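Local coordinates for uncharacterized protein (Parabacteroides merdae, PDB 4MXN), which is uncharacterised but is probably a glycosyl hydrolase of family 28, the group of pectin-degrading and related enzymes built on a right-handed parallel beta-helix, at residues S67-I78 and I103-G114; V189-S200 and Y213-E222. One frame throughout, in Å; residues are numbered along the deposited sequence.

Contact 1 of 2, residues S67-I78 and I103-G114; sequences SIELKSNVTIRI and IYADKQKNIGIG
Gln108 reaches across to the turn at Lys71-Val74, and its side chain can be followed outward. CB packs near Ser72 OG. CG lies 3.4 Å from Leu70 O. The chain then bends back (chi2 -60°), which brings the amide beside the Ser72 backbone. There Gln108 OE1 takes two bonds. Ser72 N donates in the carbonyl plane, on a lone pair, at 2.8 Å from Gln108 OE1. Ser72 OG donates from above that plane. The other end of the amide, NE2, turns back to Asp106 O in a nearly straight bond. Ser72 OG also accepts from Lys109 N, 2.9 Å away.

One residue on, Asn73 OD1 is held by two donors in its carbonyl plane. Asn110 ND2 lies 2.8 Å from Asn73 OD1, and Lys109 NZ comes in at 2.9 Å from the same oxygen. The two amide planes stand 63° apart.

Parallel strand pairing on both sides of this corner, Ile68-Glu69 with Ile103-Tyr104 and Thr75-Arg77 with Gly112-Gly114, is characteristic of successive coils of a parallel beta-helix, as expected for family 28. Leu70 fills the inside of the bend. Its CD2 meets Ile103 CG2 and Ile113 CG1, each 4.0 Å from Leu70 CD2, and Met153 of strand 151-154 also packs on Leu70. On the outer side, Glu69 CA sits over one face of the Tyr104 ring as a CH-pi contact, 4.1 Å from the centroid.

Regular bridging is interrupted at the corner. Side-chain amides, the Ser72 hydroxyl, the Lys109 ammonium and an Asn73 N to Lys109 O bond probably fix the register, while aliphatic carbon packs inside.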
loop_
_atom_site.group_PDB
_atom_site.type_symbol
_atom_site.label_atom_id
_atom_site.label_comp_id
_atom_site.label_asym_id
_atom_site.label_seq_id
_atom_site.Cartn_x
_atom_site.Cartn_y
_atom_site.Cartn_z
ATOM N N SER A 67 0.846 -2.124 -9.934
ATOM C CA SER A 67 0.455 -2.991 -8.811
ATOM C C SER A 67 1.376 -4.185 -8.630
ATOM O O SER A 67 1.665 -4.932 -9.567
ATOM C CB SER A 67 -0.983 -3.465 -8.977
ATOM O OG SER A 67 -1.835 -2.346 -8.797
ATOM N N ILE A 68 1.847 -4.343 -7.385
ATOM C CA ILE A 68 2.718 -5.440 -6.943
ATOM C C ILE A 68 1.923 -6.360 -6.048
ATOM O O ILE A 68 1.294 -5.888 -5.096
ATOM C CB ILE A 68 3.962 -4.887 -6.186
ATOM C CG1 ILE A 68 4.784 -3.885 -7.035
ATOM C CG2 ILE A 68 4.822 -6.028 -5.617
ATOM C CD1 ILE A 68 5.551 -2.815 -6.187
ATOM N N GLU A 69 1.962 -7.675 -6.328
ATOM C CA GLU A 69 1.299 -8.654 -5.496
ATOM C C GLU A 69 2.315 -9.261 -4.521
ATOM O O GLU A 69 3.218 -10.001 -4.928
ATOM C CB GLU A 69 0.622 -9.730 -6.338
ATOM C CG GLU A 69 -0.119 -10.737 -5.474
ATOM C CD GLU A 69 -0.900 -11.834 -6.166
ATOM O OE1 GLU A 69 -0.675 -12.086 -7.370
ATOM O OE2 GLU A 69 -1.703 -12.492 -5.471
ATOM N N LEU A 70 2.177 -8.923 -3.237
ATOM C CA LEU A 70 3.044 -9.449 -2.182
ATOM C C LEU A 70 2.698 -10.934 -1.965
ATOM O O LEU A 70 1.532 -11.317 -2.084
ATOM C CB LEU A 70 2.842 -8.600 -0.896
ATOM C CG LEU A 70 3.847 -8.677 0.243
ATOM C CD1 LEU A 70 5.313 -8.755 -0.249
ATOM C CD2 LEU A 70 3.655 -7.480 1.181
ATOM N N LYS A 71 3.711 -11.776 -1.755
ATOM C CA LYS A 71 3.487 -13.220 -1.578
ATOM C C LYS A 71 3.915 -13.657 -0.194
ATOM O O LYS A 71 4.707 -12.968 0.431
ATOM C CB LYS A 71 4.223 -14.043 -2.652
ATOM C CG LYS A 71 3.770 -13.750 -4.100
ATOM C CD LYS A 71 2.369 -14.296 -4.417
ATOM C CE LYS A 71 1.936 -14.005 -5.831
ATOM N NZ LYS A 71 2.708 -14.783 -6.836
ATOM N N SER A 72 3.415 -14.817 0.271
ATOM C CA SER A 72 3.717 -15.360 1.593
ATOM C C SER A 72 5.209 -15.419 1.882
ATOM O O SER A 72 6.000 -15.811 1.020
ATOM C CB SER A 72 3.111 -16.750 1.763
ATOM O OG SER A 72 1.694 -16.675 1.752
ATOM N N ASN A 73 5.579 -14.986 3.100
ATOM C CA ASN A 73 6.927 -14.998 3.682
ATOM C C ASN A 73 7.850 -13.946 3.063
ATOM O O ASN A 73 9.059 -13.987 3.296
ATOM C CB ASN A 73 7.557 -16.398 3.621
ATOM C CG ASN A 73 6.677 -17.430 4.256
ATOM O OD1 ASN A 73 6.215 -17.259 5.384
ATOM N ND2 ASN A 73 6.359 -18.473 3.523
ATOM N N VAL A 74 7.273 -12.951 2.370
ATOM C CA VAL A 74 8.037 -11.868 1.759
ATOM C C VAL A 74 7.706 -10.559 2.454
ATOM O O VAL A 74 6.545 -10.282 2.725
ATOM C CB VAL A 74 7.802 -11.753 0.224
ATOM C CG1 VAL A 74 8.628 -10.617 -0.396
ATOM C CG2 VAL A 74 8.099 -13.077 -0.483
ATOM N N THR A 75 8.738 -9.772 2.733
ATOM C CA THR A 75 8.657 -8.421 3.267
ATOM C C THR A 75 9.316 -7.493 2.257
ATOM O O THR A 75 10.419 -7.773 1.786
ATOM C CB THR A 75 9.299 -8.335 4.668
ATOM O OG1 THR A 75 8.437 -8.995 5.591
ATOM C CG2 THR A 75 9.496 -6.879 5.142
ATOM N N ILE A 76 8.644 -6.390 1.925
ATOM C CA ILE A 76 9.192 -5.366 1.051
ATOM C C ILE A 76 9.692 -4.246 1.941
ATOM O O ILE A 76 8.937 -3.732 2.764
ATOM C CB ILE A 76 8.162 -4.875 -0.014
ATOM C CG1 ILE A 76 7.994 -5.937 -1.144
ATOM C CG2 ILE A 76 8.578 -3.493 -0.595
ATOM C CD1 ILE A 76 6.750 -5.724 -2.068
ATOM N N ARG A 77 10.965 -3.872 1.790
ATOM C CA ARG A 77 11.531 -2.768 2.551
ATOM C C ARG A 77 11.816 -1.605 1.621
ATOM O O ARG A 77 12.574 -1.758 0.671
ATOM C CB ARG A 77 12.834 -3.188 3.278
ATOM C CG ARG A 77 12.699 -4.375 4.250
ATOM C CD ARG A 77 12.483 -3.969 5.677
ATOM N NE ARG A 77 13.401 -2.911 6.115
ATOM C CZ ARG A 77 13.230 -2.215 7.230
ATOM N NH1 ARG A 77 12.208 -2.482 8.036
ATOM N NH2 ARG A 77 14.083 -1.249 7.552
ATOM N N ILE A 78 11.229 -0.442 1.905
ATOM C CA ILE A 78 11.476 0.805 1.161
ATOM C C ILE A 78 12.303 1.642 2.117
ATOM O O ILE A 78 11.761 2.193 3.065
ATOM C CB ILE A 78 10.163 1.486 0.677
ATOM C CG1 ILE A 78 9.319 0.469 -0.151
ATOM C CG2 ILE A 78 10.492 2.730 -0.187
ATOM C CD1 ILE A 78 7.891 0.575 0.053
ATOM N N ILE A 103 0.739 -2.008 -3.571
ATOM C CA ILE A 103 1.139 -3.274 -2.955
ATOM C C ILE A 103 -0.121 -3.912 -2.412
ATOM O O ILE A 103 -0.775 -3.333 -1.533
ATOM C CB ILE A 103 2.249 -3.177 -1.861
ATOM C CG1 ILE A 103 3.490 -2.424 -2.368
ATOM C CG2 ILE A 103 2.621 -4.607 -1.372
ATOM C CD1 ILE A 103 4.543 -2.029 -1.238
ATOM N N TYR A 104 -0.464 -5.093 -2.928
ATOM C CA TYR A 104 -1.624 -5.807 -2.431
ATOM C C TYR A 104 -1.256 -7.237 -2.120
ATOM O O TYR A 104 -0.251 -7.757 -2.608
ATOM C CB TYR A 104 -2.829 -5.741 -3.416
ATOM C CG TYR A 104 -2.664 -6.554 -4.686
ATOM C CD1 TYR A 104 -1.969 -6.048 -5.773
ATOM C CD2 TYR A 104 -3.217 -7.824 -4.802
ATOM C CE1 TYR A 104 -1.818 -6.785 -6.943
ATOM C CE2 TYR A 104 -3.073 -8.572 -5.972
ATOM C CZ TYR A 104 -2.371 -8.046 -7.039
ATOM O OH TYR A 104 -2.210 -8.768 -8.194
ATOM N N ALA A 105 -2.102 -7.898 -1.334
ATOM C CA ALA A 105 -1.913 -9.314 -1.043
ATOM C C ALA A 105 -3.265 -9.950 -0.875
ATOM O O ALA A 105 -4.152 -9.367 -0.255
ATOM C CB ALA A 105 -1.047 -9.513 0.191
ATOM N N ASP A 106 -3.428 -11.126 -1.459
ATOM C CA ASP A 106 -4.663 -11.882 -1.413
ATOM C C ASP A 106 -4.396 -13.279 -0.859
ATOM O O ASP A 106 -3.760 -14.100 -1.524
ATOM C CB ASP A 106 -5.277 -11.949 -2.826
ATOM C CG ASP A 106 -6.518 -12.807 -2.959
ATOM O OD1 ASP A 106 -7.288 -12.898 -1.979
ATOM O OD2 ASP A 106 -6.731 -13.375 -4.052
ATOM N N LYS A 107 -4.896 -13.535 0.362
ATOM C CA LYS A 107 -4.843 -14.806 1.083
ATOM C C LYS A 107 -3.400 -15.297 1.258
ATOM O O LYS A 107 -3.105 -16.474 1.029
ATOM C CB LYS A 107 -5.727 -15.857 0.381
ATOM C CG LYS A 107 -7.220 -15.563 0.506
ATOM C CD LYS A 107 -8.068 -16.618 -0.186
ATOM C CE LYS A 107 -9.526 -16.236 -0.253
ATOM N NZ LYS A 107 -9.776 -15.194 -1.285
ATOM N N GLN A 108 -2.505 -14.382 1.672
ATOM C CA GLN A 108 -1.103 -14.689 1.941
ATOM C C GLN A 108 -0.852 -14.696 3.451
ATOM O O GLN A 108 -1.660 -14.166 4.206
ATOM C CB GLN A 108 -0.184 -13.659 1.256
ATOM C CG GLN A 108 -0.363 -13.547 -0.270
ATOM C CD GLN A 108 -0.093 -14.826 -1.026
ATOM O OE1 GLN A 108 1.021 -15.378 -1.002
ATOM N NE2 GLN A 108 -1.096 -15.311 -1.747
ATOM N N LYS A 109 0.292 -15.247 3.884
ATOM C CA LYS A 109 0.617 -15.233 5.314
ATOM C C LYS A 109 2.065 -14.778 5.533
ATOM O O LYS A 109 2.904 -14.916 4.642
ATOM C CB LYS A 109 0.332 -16.602 6.000
ATOM C CG LYS A 109 0.903 -17.865 5.335
ATOM C CD LYS A 109 2.456 -17.914 5.363
ATOM C CE LYS A 109 3.045 -19.147 5.956
ATOM N NZ LYS A 109 4.291 -18.879 6.733
ATOM N N ASN A 110 2.362 -14.281 6.748
ATOM C CA ASN A 110 3.700 -13.849 7.145
ATOM C C ASN A 110 4.265 -12.859 6.104
ATOM O O ASN A 110 5.304 -13.094 5.490
ATOM C CB ASN A 110 4.616 -15.072 7.341
ATOM C CG ASN A 110 5.979 -14.752 7.880
ATOM O OD1 ASN A 110 6.169 -13.781 8.604
ATOM N ND2 ASN A 110 6.961 -15.530 7.465
ATOM N N ILE A 111 3.559 -11.752 5.902
ATOM C CA ILE A 111 3.979 -10.750 4.909
ATOM C C ILE A 111 4.230 -9.417 5.593
ATOM O O ILE A 111 3.686 -9.132 6.657
ATOM C CB ILE A 111 2.950 -10.622 3.753
ATOM C CG1 ILE A 111 1.516 -10.356 4.296
ATOM C CG2 ILE A 111 2.977 -11.856 2.846
ATOM C CD1 ILE A 111 0.570 -9.808 3.316
ATOM N N GLY A 112 5.025 -8.585 4.955
ATOM C CA GLY A 112 5.330 -7.295 5.534
ATOM C C GLY A 112 5.761 -6.221 4.572
ATOM O O GLY A 112 6.167 -6.498 3.442
ATOM N N ILE A 113 5.626 -4.976 5.037
ATOM C CA ILE A 113 6.068 -3.743 4.386
ATOM C C ILE A 113 6.735 -2.922 5.475
ATOM O O ILE A 113 6.127 -2.687 6.518
ATOM C CB ILE A 113 4.942 -2.951 3.657
ATOM C CG1 ILE A 113 4.277 -3.791 2.535
ATOM C CG2 ILE A 113 5.499 -1.621 3.085
ATOM C CD1 ILE A 113 2.970 -3.250 2.083
ATOM N N GLY A 114 7.968 -2.512 5.236
ATOM C CA GLY A 114 8.736 -1.727 6.188
ATOM C C GLY A 114 9.694 -0.764 5.527
ATOM O O GLY A 114 9.713 -0.646 4.295
HETATM O O HOH W 1 -1.392 -12.047 -3.002
HETATM O O HOH W 2 -4.357 -12.375 -6.048
HETATM O O HOH W 3 7.898 -11.642 5.955
#

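Contact 2 of 2, residues V189-S200 and Y213-E222; sequences VNAGASDRKAIS and YFNMAGNPLE
Pro220 O is gripped by two successive backbone amides of the facing segment. Ala198 N lies 2.8 Å from Pro220 O, in the carbonyl plane and on a lone pair. Ile199 N donates to the same oxygen at 3.0 Å from Pro220 O. Parallel pairing then continues with Glu222 N on Ile199 O.

Lys197 runs along the edge of this pairing. Its CG rests 3.8 Å from Glu222 CB. Beyond a bend at chi2 (-81°) the chain is extended and carries NZ to the carbonyls of Asn219, in the loop, and Leu221, at the start of the strand. Lys197 NZ is 2.8 Å from Asn219 O and approaches from above the carbonyl plane. The second bond, to Leu221 O, is weak. A leucine in place of Lys197 would probably leave Asn219 O without this donor and the loop around it less firmly held.

At the other end, Asn215 CG stands between its backbone N and carbonyl carbon (chi1 86°), which brings the amide oxygen to the backbone N of Ala191. Asn215 OD1 accepts from Ala191 N at 2.7 Å, in a nearly straight bond. Water 4 joins Asn215 ND2 to Gly192 N.

Between these polar ends is an apolar patch. Ile199 CD1 meets the edge of the Phe214 ring, 3.3 Å from Phe214 CE1. Pro220 CB sits over one face of that ring, and Ala198 CB comes obliquely to Phe214 CD1. The selenium of Met216, a selenomethionine, packs 3.8 Å from Ala198 CB.

Strands 189-190 and 199-200 thus pair in register with 213-214 and 221-222, and loops project between them. Stacked parallel strands around an apolar interior, with loops at the corners, are characteristic of the parallel beta-helix of family 28.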
loop_
_atom_site.group_PDB
_atom_site.type_symbol
_atom_site.label_atom_id
_atom_site.label_comp_id
_atom_site.label_asym_id
_atom_site.label_seq_id
_atom_site.Cartn_x
_atom_site.Cartn_y
_atom_site.Cartn_z
ATOM N N VAL A 189 0.781 8.749 7.318
ATOM C CA VAL A 189 -0.080 8.907 6.138
ATOM C C VAL A 189 -0.126 10.402 5.810
ATOM O O VAL A 189 -0.574 11.197 6.643
ATOM C CB VAL A 189 -1.503 8.288 6.249
ATOM C CG1 VAL A 189 -2.300 8.528 4.972
ATOM C CG2 VAL A 189 -1.443 6.791 6.563
ATOM N N ASN A 190 0.400 10.780 4.622
ATOM C CA ASN A 190 0.395 12.164 4.133
ATOM C C ASN A 190 -0.663 12.247 3.056
ATOM O O ASN A 190 -0.575 11.531 2.070
ATOM C CB ASN A 190 1.773 12.611 3.634
ATOM C CG ASN A 190 2.781 12.821 4.736
ATOM O OD1 ASN A 190 2.454 13.259 5.838
ATOM N ND2 ASN A 190 4.045 12.606 4.437
ATOM N N ALA A 191 -1.726 13.018 3.313
ATOM C CA ALA A 191 -2.881 13.131 2.417
ATOM C C ALA A 191 -2.490 13.495 0.991
ATOM O O ALA A 191 -3.082 12.952 0.063
ATOM C CB ALA A 191 -3.870 14.161 2.949
ATOM N N GLY A 192 -1.506 14.384 0.835
ATOM C CA GLY A 192 -1.102 14.906 -0.465
ATOM C C GLY A 192 -2.277 15.685 -1.012
ATOM O O GLY A 192 -2.789 16.574 -0.335
ATOM N N ALA A 193 -2.788 15.287 -2.184
ATOM C CA ALA A 193 -3.970 15.934 -2.761
ATOM C C ALA A 193 -5.278 15.158 -2.423
ATOM O O ALA A 193 -6.357 15.569 -2.822
ATOM C CB ALA A 193 -3.799 16.059 -4.262
ATOM N N SER A 194 -5.179 14.041 -1.703
ATOM C CA SER A 194 -6.347 13.208 -1.361
ATOM C C SER A 194 -7.226 13.797 -0.235
ATOM O O SER A 194 -6.708 14.181 0.820
ATOM C CB SER A 194 -5.892 11.815 -0.936
ATOM O OG SER A 194 -7.000 11.041 -0.500
ATOM N N ASP A 195 -8.556 13.787 -0.439
ATOM C CA ASP A 195 -9.512 14.196 0.602
ATOM C C ASP A 195 -10.222 12.949 1.155
ATOM O O ASP A 195 -11.195 13.067 1.910
ATOM C CB ASP A 195 -10.529 15.231 0.050
ATOM C CG ASP A 195 -11.474 14.761 -1.050
ATOM O OD1 ASP A 195 -11.323 13.610 -1.527
ATOM O OD2 ASP A 195 -12.397 15.524 -1.400
ATOM N N ARG A 196 -9.743 11.758 0.740
ATOM C CA ARG A 196 -10.306 10.459 1.091
ATOM C C ARG A 196 -9.779 9.943 2.433
ATOM O O ARG A 196 -8.818 10.490 2.983
ATOM C CB ARG A 196 -10.018 9.444 -0.036
ATOM C CG ARG A 196 -10.774 9.804 -1.332
ATOM C CD ARG A 196 -10.234 9.099 -2.572
ATOM N NE ARG A 196 -8.848 9.489 -2.899
ATOM C CZ ARG A 196 -8.513 10.542 -3.640
ATOM N NH1 ARG A 196 -9.450 11.351 -4.119
ATOM N NH2 ARG A 196 -7.233 10.800 -3.899
ATOM N N LYS A 197 -10.415 8.862 2.943
ATOM C CA LYS A 197 -10.023 8.190 4.184
ATOM C C LYS A 197 -8.623 7.626 4.044
ATOM O O LYS A 197 -8.172 7.361 2.927
ATOM C CB LYS A 197 -11.029 7.077 4.567
ATOM C CG LYS A 197 -12.444 7.602 4.866
ATOM C CD LYS A 197 -12.541 8.156 6.283
ATOM C CE LYS A 197 -13.900 8.724 6.629
ATOM N NZ LYS A 197 -13.938 9.141 8.046
ATOM N N ALA A 198 -7.913 7.504 5.167
ATOM C CA ALA A 198 -6.563 6.960 5.194
ATOM C C ALA A 198 -6.602 5.455 5.356
ATOM O O ALA A 198 -5.718 4.773 4.839
ATOM C CB ALA A 198 -5.767 7.575 6.336
ATOM N N ILE A 199 -7.584 4.932 6.131
ATOM C CA ILE A 199 -7.662 3.489 6.428
ATOM C C ILE A 199 -9.087 2.990 6.387
ATOM O O ILE A 199 -9.961 3.568 7.029
ATOM C CB ILE A 199 -7.015 3.163 7.805
ATOM C CG1 ILE A 199 -5.509 3.466 7.779
ATOM C CG2 ILE A 199 -7.223 1.667 8.209
ATOM C CD1 ILE A 199 -5.016 3.707 9.009
ATOM N N SER A 200 -9.284 1.855 5.686
ATOM C CA SER A 200 -10.530 1.121 5.582
ATOM C C SER A 200 -10.317 -0.252 6.232
ATOM O O SER A 200 -9.384 -0.969 5.839
ATOM C CB SER A 200 -10.976 1.008 4.128
ATOM O OG SER A 200 -12.200 0.298 4.039
ATOM N N TYR A 213 0.706 8.323 12.467
ATOM C CA TYR A 213 0.395 9.745 12.276
ATOM C C TYR A 213 -0.403 9.935 10.989
ATOM O O TYR A 213 -0.038 9.367 9.953
ATOM C CB TYR A 213 1.689 10.600 12.247
ATOM C CG TYR A 213 1.434 12.093 12.201
ATOM C CD1 TYR A 213 1.037 12.788 13.338
ATOM C CD2 TYR A 213 1.603 12.815 11.020
ATOM C CE1 TYR A 213 0.788 14.159 13.298
ATOM C CE2 TYR A 213 1.367 14.191 10.970
ATOM C CZ TYR A 213 0.947 14.857 12.108
ATOM O OH TYR A 213 0.707 16.206 12.034
ATOM N N PHE A 214 -1.499 10.711 11.062
ATOM C CA PHE A 214 -2.349 11.045 9.906
ATOM C C PHE A 214 -2.258 12.562 9.742
ATOM O O PHE A 214 -2.659 13.273 10.654
ATOM C CB PHE A 214 -3.781 10.539 10.116
ATOM C CG PHE A 214 -3.835 9.066 10.433
ATOM C CD1 PHE A 214 -3.843 8.117 9.412
ATOM C CD2 PHE A 214 -3.824 8.619 11.753
ATOM C CE1 PHE A 214 -3.873 6.755 9.709
ATOM C CE2 PHE A 214 -3.868 7.261 12.046
ATOM C CZ PHE A 214 -3.885 6.339 11.025
ATOM N N ASN A 215 -1.636 13.062 8.649
ATOM C CA ASN A 215 -1.401 14.506 8.522
ATOM C C ASN A 215 -2.673 15.344 8.136
ATOM O O ASN A 215 -2.582 16.576 8.016
ATOM C CB ASN A 215 -0.263 14.765 7.518
ATOM C CG ASN A 215 -0.710 14.842 6.083
ATOM O OD1 ASN A 215 -1.769 14.295 5.701
ATOM N ND2 ASN A 215 0.085 15.531 5.263
HETATM N N MSE A 216 -3.798 14.656 7.870
HETATM C CA MSE A 216 -5.123 15.165 7.471
HETATM C C MSE A 216 -5.895 15.674 8.706
HETATM O O MSE A 216 -5.613 15.231 9.811
HETATM C CB MSE A 216 -5.914 14.028 6.760
HETATM C CG MSE A 216 -6.173 12.787 7.655
HETATM SE SE MSE A 216 -6.891 11.180 6.785
HETATM C CE MSE A 216 -8.629 11.844 6.177
ATOM N N ALA A 217 -6.915 16.514 8.525
ATOM C CA ALA A 217 -7.668 17.036 9.671
ATOM C C ALA A 217 -8.829 16.123 10.146
ATOM O O ALA A 217 -8.930 15.892 11.351
ATOM C CB ALA A 217 -8.192 18.428 9.368
ATOM N N GLY A 218 -9.676 15.630 9.231
ATOM C CA GLY A 218 -10.843 14.807 9.578
ATOM C C GLY A 218 -10.557 13.440 10.173
ATOM O O GLY A 218 -9.413 13.160 10.521
ATOM N N ASN A 219 -11.592 12.574 10.314
ATOM C CA ASN A 219 -11.434 11.194 10.812
ATOM C C ASN A 219 -10.787 10.338 9.698
ATOM O O ASN A 219 -11.371 10.178 8.622
ATOM C CB ASN A 219 -12.772 10.581 11.281
ATOM C CG ASN A 219 -12.704 9.150 11.816
ATOM O OD1 ASN A 219 -11.639 8.592 12.119
ATOM N ND2 ASN A 219 -13.860 8.522 11.965
ATOM N N PRO A 220 -9.581 9.794 9.954
ATOM C CA PRO A 220 -8.874 9.025 8.911
ATOM C C PRO A 220 -9.411 7.624 8.664
ATOM O O PRO A 220 -9.125 7.012 7.633
ATOM C CB PRO A 220 -7.448 8.907 9.474
ATOM C CG PRO A 220 -7.381 9.799 10.642
ATOM C CD PRO A 220 -8.757 9.921 11.169
ATOM N N LEU A 221 -10.165 7.116 9.621
ATOM C CA LEU A 221 -10.628 5.743 9.638
ATOM C C LEU A 221 -12.052 5.540 9.143
ATOM O O LEU A 221 -12.992 6.203 9.584
ATOM C CB LEU A 221 -10.486 5.243 11.084
ATOM C CG LEU A 221 -10.813 3.792 11.452
ATOM C CD1 LEU A 221 -10.018 2.830 10.629
ATOM C CD2 LEU A 221 -10.491 3.550 12.926
ATOM N N GLU A 222 -12.191 4.567 8.256
ATOM C CA GLU A 222 -13.457 4.066 7.724
ATOM C C GLU A 222 -13.562 2.623 8.198
ATOM O O GLU A 222 -12.655 1.820 7.934
ATOM C CB GLU A 222 -13.485 4.175 6.191
ATOM C CG GLU A 222 -14.733 3.641 5.520
ATOM C CD GLU A 222 -14.804 3.915 4.028
ATOM O OE1 GLU A 222 -13.875 3.501 3.295
ATOM O OE2 GLU A 222 -15.802 4.533 3.589
HETATM O O HOH W 4 0.684 15.817 2.343
HETATM O O HOH W 5 -14.546 -0.250 5.927
#

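Contact 1 closes before contact 2 opens along the chain. Their centres are 22 Å apart, on opposite sides of the chain's centre, and their nearest atoms are about 11 Å apart. Both belong to the same stack of parallel coils. The five-strand sheet 104-106, 151-154, 174-177, 199-202 and 221-223 runs from one to the other: its first strand lies in contact 1, its last two in contact 2. Strands 111-114, 159-162, 182-190 and 213-214 make a second connection. Contact 1 thus pairs early turns of the solenoid, near helix 38-50, and contact 2 pairs later turns toward the C-terminus. The same parallel pairing continues between them, so the contacts mark different levels of one solenoid.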